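Long-range contact in putative Nitroreductase (Anabaena variabilis ATCC 29413, PDB 3EO7), which binds flavin mononucleotide and probably works as a flavin-dependent oxidoreductase of the nitroreductase family: residues 250-262 with 444-456. Sequence-based numbering, arbitrary orientation.
Sequences GCTALPSATETNY and AIAQYGDRVYRYL. With ACT (acetate ion), chain H.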
loop_
_atom_site.group_PDB
_atom_site.type_symbol
_atom_site.label_atom_id
_atom_site.label_comp_id
_atom_site.label_asym_id
_atom_site.label_seq_id
_atom_site.Cartn_x
_atom_site.Cartn_y
_atom_site.Cartn_z
ATOM N N GLY A 250 -2.981 -9.036 -16.060
ATOM C CA GLY A 250 -2.454 -8.278 -17.195
ATOM C C GLY A 250 -1.318 -7.356 -16.878
ATOM O O GLY A 250 -0.590 -7.575 -15.942
ATOM N N CYS A 251 -1.151 -6.331 -17.703
ATOM C CA CYS A 251 -0.044 -5.398 -17.530
ATOM C C CYS A 251 -0.403 -4.440 -16.416
ATOM O O CYS A 251 -1.236 -3.574 -16.603
ATOM C CB CYS A 251 0.138 -4.626 -18.826
ATOM S SG CYS A 251 1.459 -3.395 -18.793
ATOM N N THR A 252 0.239 -4.585 -15.268
ATOM C CA THR A 252 -0.102 -3.751 -14.130
ATOM C C THR A 252 0.595 -2.409 -14.082
ATOM O O THR A 252 0.255 -1.569 -13.260
ATOM C CB THR A 252 0.267 -4.499 -12.830
ATOM O OG1 THR A 252 1.666 -4.781 -12.859
ATOM C CG2 THR A 252 -0.498 -5.833 -12.714
ATOM N N ALA A 253 1.632 -2.229 -14.900
ATOM C CA ALA A 253 2.427 -1.026 -14.823
ATOM C C ALA A 253 2.994 -0.650 -16.178
ATOM O O ALA A 253 3.369 -1.522 -16.964
ATOM C CB ALA A 253 3.589 -1.245 -13.817
ATOM N N LEU A 254 3.059 0.643 -16.442
ATOM C CA LEU A 254 3.668 1.147 -17.668
ATOM C C LEU A 254 4.700 2.198 -17.300
ATOM O O LEU A 254 4.581 2.868 -16.275
ATOM C CB LEU A 254 2.607 1.788 -18.577
ATOM C CG LEU A 254 1.615 0.869 -19.279
ATOM C CD1 LEU A 254 0.598 1.740 -20.025
ATOM C CD2 LEU A 254 2.337 -0.161 -20.210
ATOM N N PRO A 255 5.685 2.393 -18.169
ATOM C CA PRO A 255 6.690 3.401 -17.904
ATOM C C PRO A 255 6.259 4.818 -18.216
ATOM O O PRO A 255 5.440 5.055 -19.108
ATOM C CB PRO A 255 7.837 3.007 -18.860
ATOM C CG PRO A 255 7.224 2.277 -19.909
ATOM C CD PRO A 255 5.968 1.653 -19.411
ATOM N N SER A 256 6.806 5.738 -17.444
ATOM C CA SER A 256 6.754 7.168 -17.763
ATOM C C SER A 256 8.116 7.506 -18.381
ATOM O O SER A 256 8.991 6.653 -18.502
ATOM C CB SER A 256 6.542 8.013 -16.510
ATOM O OG SER A 256 7.711 8.127 -15.718
ATOM N N ALA A 257 8.308 8.772 -18.755
ATOM C CA ALA A 257 9.607 9.258 -19.195
ATOM C C ALA A 257 10.554 9.319 -18.000
ATOM O O ALA A 257 10.139 9.159 -16.857
ATOM C CB ALA A 257 9.453 10.704 -19.796
ATOM N N THR A 258 11.826 9.554 -18.297
ATOM C CA THR A 258 12.868 9.771 -17.311
ATOM C C THR A 258 13.312 11.220 -17.528
ATOM O O THR A 258 13.773 11.596 -18.609
ATOM C CB THR A 258 14.021 8.786 -17.480
ATOM O OG1 THR A 258 13.518 7.451 -17.328
ATOM C CG2 THR A 258 15.147 9.066 -16.479
ATOM N N GLU A 259 13.144 12.043 -16.517
ATOM C CA GLU A 259 13.452 13.458 -16.612
ATOM C C GLU A 259 14.742 13.833 -15.898
ATOM O O GLU A 259 14.806 13.836 -14.689
ATOM C CB GLU A 259 12.286 14.279 -16.013
ATOM C CG GLU A 259 12.535 15.790 -16.108
ATOM C CD GLU A 259 11.624 16.603 -15.192
ATOM O OE1 GLU A 259 10.686 16.040 -14.636
ATOM O OE2 GLU A 259 11.878 17.800 -15.006
ATOM N N THR A 260 15.770 14.193 -16.656
ATOM C CA THR A 260 17.024 14.581 -16.067
ATOM C C THR A 260 17.248 16.101 -16.141
ATOM O O THR A 260 18.129 16.616 -15.476
ATOM C CB THR A 260 18.191 13.821 -16.752
ATOM O OG1 THR A 260 18.153 14.052 -18.146
ATOM C CG2 THR A 260 18.073 12.299 -16.527
ATOM N N ASN A 261 16.432 16.837 -16.898
ATOM C CA ASN A 261 16.632 18.296 -17.054
ATOM C C ASN A 261 15.701 19.148 -16.177
ATOM O O ASN A 261 15.210 20.197 -16.592
ATOM C CB ASN A 261 16.486 18.704 -18.530
ATOM C CG ASN A 261 17.006 20.126 -18.814
ATOM O OD1 ASN A 261 17.802 20.679 -18.052
ATOM N ND2 ASN A 261 16.563 20.710 -19.929
ATOM N N TYR A 262 15.540 18.747 -14.925
ATOM C CA TYR A 262 14.618 19.436 -14.024
ATOM C C TYR A 262 15.243 20.753 -13.535
ATOM O O TYR A 262 16.466 20.857 -13.390
ATOM C CB TYR A 262 14.206 18.552 -12.844
ATOM C CG TYR A 262 15.351 17.923 -12.115
ATOM C CD1 TYR A 262 15.978 18.573 -11.056
ATOM C CD2 TYR A 262 15.821 16.665 -12.470
ATOM C CE1 TYR A 262 17.032 17.991 -10.399
ATOM C CE2 TYR A 262 16.879 16.078 -11.796
ATOM C CZ TYR A 262 17.483 16.743 -10.769
ATOM O OH TYR A 262 18.550 16.180 -10.097
ATOM N N ALA A 444 15.336 0.739 -11.194
ATOM C CA ALA A 444 13.882 0.828 -11.288
ATOM C C ALA A 444 13.458 1.891 -12.314
ATOM O O ALA A 444 12.524 1.696 -13.099
ATOM C CB ALA A 444 13.296 1.172 -9.876
ATOM N N ILE A 445 14.119 3.044 -12.266
ATOM C CA ILE A 445 13.821 4.172 -13.186
ATOM C C ILE A 445 14.151 3.773 -14.618
ATOM O O ILE A 445 13.416 4.103 -15.556
ATOM C CB ILE A 445 14.565 5.455 -12.763
ATOM C CG1 ILE A 445 13.990 5.958 -11.432
ATOM C CG2 ILE A 445 14.438 6.539 -13.852
ATOM C CD1 ILE A 445 14.908 6.942 -10.709
ATOM N N ALA A 446 15.211 2.982 -14.770
ATOM C CA ALA A 446 15.619 2.514 -16.098
ATOM C C ALA A 446 14.514 1.696 -16.744
ATOM O O ALA A 446 14.355 1.709 -17.973
ATOM C CB ALA A 446 16.943 1.694 -16.028
ATOM N N GLN A 447 13.720 1.030 -15.922
ATOM C CA GLN A 447 12.634 0.220 -16.421
ATOM C C GLN A 447 11.289 0.927 -16.576
ATOM O O GLN A 447 10.606 0.719 -17.569
ATOM C CB GLN A 447 12.476 -1.006 -15.534
ATOM C CG GLN A 447 13.709 -1.906 -15.586
ATOM C CD GLN A 447 13.648 -2.943 -14.514
ATOM O OE1 GLN A 447 12.737 -3.788 -14.504
ATOM N NE2 GLN A 447 14.598 -2.871 -13.563
ATOM N N TYR A 448 10.909 1.783 -15.624
ATOM C CA TYR A 448 9.577 2.390 -15.642
ATOM C C TYR A 448 9.563 3.919 -15.591
ATOM O O TYR A 448 8.509 4.534 -15.426
ATOM C CB TYR A 448 8.752 1.879 -14.492
ATOM C CG TYR A 448 8.322 0.442 -14.646
ATOM C CD1 TYR A 448 7.241 0.095 -15.441
ATOM C CD2 TYR A 448 9.026 -0.560 -13.993
ATOM C CE1 TYR A 448 6.844 -1.252 -15.571
ATOM C CE2 TYR A 448 8.642 -1.898 -14.109
ATOM C CZ TYR A 448 7.559 -2.231 -14.883
ATOM O OH TYR A 448 7.222 -3.568 -14.964
ATOM N N GLY A 449 10.730 4.525 -15.732
ATOM C CA GLY A 449 10.835 5.962 -15.649
ATOM C C GLY A 449 10.609 6.465 -14.230
ATOM O O GLY A 449 10.540 5.684 -13.261
ATOM N N ASP A 450 10.490 7.781 -14.084
ATOM C CA ASP A 450 10.342 8.369 -12.759
ATOM C C ASP A 450 9.083 7.946 -12.033
ATOM O O ASP A 450 9.060 7.933 -10.821
ATOM C CB ASP A 450 10.455 9.884 -12.821
ATOM C CG ASP A 450 11.836 10.315 -13.245
ATOM O OD1 ASP A 450 12.775 10.079 -12.450
ATOM O OD2 ASP A 450 11.948 10.878 -14.357
ATOM N N ARG A 451 8.044 7.617 -12.794
ATOM C CA ARG A 451 6.777 7.116 -12.219
ATOM C C ARG A 451 6.968 5.843 -11.403
ATOM O O ARG A 451 6.129 5.501 -10.588
ATOM C CB ARG A 451 5.768 6.903 -13.342
ATOM C CG ARG A 451 4.352 6.454 -12.921
ATOM C CD ARG A 451 3.592 6.083 -14.182
ATOM N NE ARG A 451 2.139 5.808 -14.043
ATOM C CZ ARG A 451 1.192 6.750 -14.191
ATOM N NH1 ARG A 451 1.524 8.026 -14.400
ATOM N NH2 ARG A 451 -0.082 6.418 -14.136
ATOM N N VAL A 452 8.080 5.130 -11.604
ATOM C CA VAL A 452 8.345 3.917 -10.829
ATOM C C VAL A 452 8.336 4.223 -9.329
ATOM O O VAL A 452 8.011 3.352 -8.519
ATOM C CB VAL A 452 9.696 3.232 -11.199
ATOM C CG1 VAL A 452 10.913 3.991 -10.586
ATOM C CG2 VAL A 452 9.659 1.709 -10.765
ATOM N N TYR A 453 8.635 5.471 -8.957
ATOM C CA TYR A 453 8.639 5.858 -7.559
ATOM C C TYR A 453 7.293 5.562 -6.913
ATOM O O TYR A 453 7.239 5.088 -5.757
ATOM C CB TYR A 453 8.998 7.344 -7.419
ATOM C CG TYR A 453 9.530 7.702 -6.046
ATOM C CD1 TYR A 453 10.865 7.553 -5.742
ATOM C CD2 TYR A 453 8.688 8.200 -5.073
ATOM C CE1 TYR A 453 11.382 7.898 -4.487
ATOM C CE2 TYR A 453 9.180 8.582 -3.843
ATOM C CZ TYR A 453 10.537 8.395 -3.550
ATOM O OH TYR A 453 11.004 8.765 -2.331
ATOM N N ARG A 454 6.204 5.886 -7.625
ATOM C CA ARG A 454 4.859 5.572 -7.142
ATOM C C ARG A 454 4.697 4.057 -6.939
ATOM O O ARG A 454 4.217 3.600 -5.929
ATOM C CB ARG A 454 3.808 5.967 -8.181
ATOM C CG ARG A 454 3.790 7.398 -8.566
ATOM C CD ARG A 454 2.567 7.591 -9.488
ATOM N NE ARG A 454 2.593 8.879 -10.127
ATOM C CZ ARG A 454 1.651 9.321 -10.972
ATOM N NH1 ARG A 454 0.605 8.554 -11.262
ATOM N NH2 ARG A 454 1.767 10.521 -11.501
ATOM N N TYR A 455 5.126 3.311 -7.949
ATOM C CA TYR A 455 4.957 1.861 -7.987
ATOM C C TYR A 455 5.675 1.194 -6.835
ATOM O O TYR A 455 5.144 0.285 -6.192
ATOM C CB TYR A 455 5.456 1.266 -9.290
ATOM C CG TYR A 455 4.805 1.769 -10.582
ATOM C CD1 TYR A 455 3.485 2.216 -10.620
ATOM C CD2 TYR A 455 5.486 1.672 -11.793
ATOM C CE1 TYR A 455 2.911 2.593 -11.788
ATOM C CE2 TYR A 455 4.910 2.063 -13.005
ATOM C CZ TYR A 455 3.599 2.532 -12.997
ATOM O OH TYR A 455 2.967 2.912 -14.173
ATOM N N LEU A 456 6.889 1.641 -6.580
ATOM C CA LEU A 456 7.702 1.050 -5.516
ATOM C C LEU A 456 7.044 1.201 -4.143
ATOM O O LEU A 456 6.995 0.240 -3.342
ATOM C CB LEU A 456 9.097 1.711 -5.462
ATOM C CG LEU A 456 10.033 1.491 -6.632
ATOM C CD1 LEU A 456 11.298 2.373 -6.573
ATOM C CD2 LEU A 456 10.371 -0.030 -6.735
HETATM C C ACT H . 11.768 5.226 -19.696
HETATM O O ACT H . 11.737 6.356 -19.114
HETATM O OXT ACT H . 11.921 4.193 -19.005
HETATM C CH3 ACT H . 11.643 5.063 -21.187
#
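Ala257 O is gripped by two donors: the backbone N of Asp450 donates to it across the segments at 3.1 Å, tilted 23° from the carbonyl plane, and Ser256 OG donates from within its own segment, from the preceding residue, on a lone pair. Ser256 OG is itself an acceptor for Arg451 N (3.0 Å), so this hydroxyl relays between an amide of the turn and the neighbouring carbonyl. Its chi1 of 75° tucks it between its own N and carbonyl carbon, which brings it to both Arg451 N and Ala257 O. On the Ser256 backbone, N binds Tyr448 O at 2.9 Å, coming from above the carbonyl plane. Gly449, at positive phi just after helix 441-448, lies close under the passing chain, its CA 3.5 Å from Ser256 O in a CA-H...O contact. Further along, Glu259 N meets Asp450 OD2 nearly along its C-O axis (2.7 Å), while OD1 of the same carboxylate is held by Ser8 OG and Ala10 N at the start of helix 9-16. Toward the other end Tyr455 OH donates to Leu254 O at 2.7 Å, in the carbonyl plane, and Ala253 CB sits over one face of the Tyr455 ring as a CH-pi contact, 4.0 Å from the centroid. The same methyl also touches Tyr448 CE1, and the edge of that ring faces the Leu254-Pro255 peptide. Arg451 runs extended past Leu254 O to a salt bridge with Asp215. Thr258 OG1 donates to an acetate, probably from the crystallisation liquor. The extended part of segment 250-262, Ala253 to Glu259, thus straps across the type I beta turn Gly449-Val452, tying the loop after strand 229-239 to the helix-turn-helix junction between 441-448 and 452-473 in the second nitroreductase-family region, away from the annotated flavin sites.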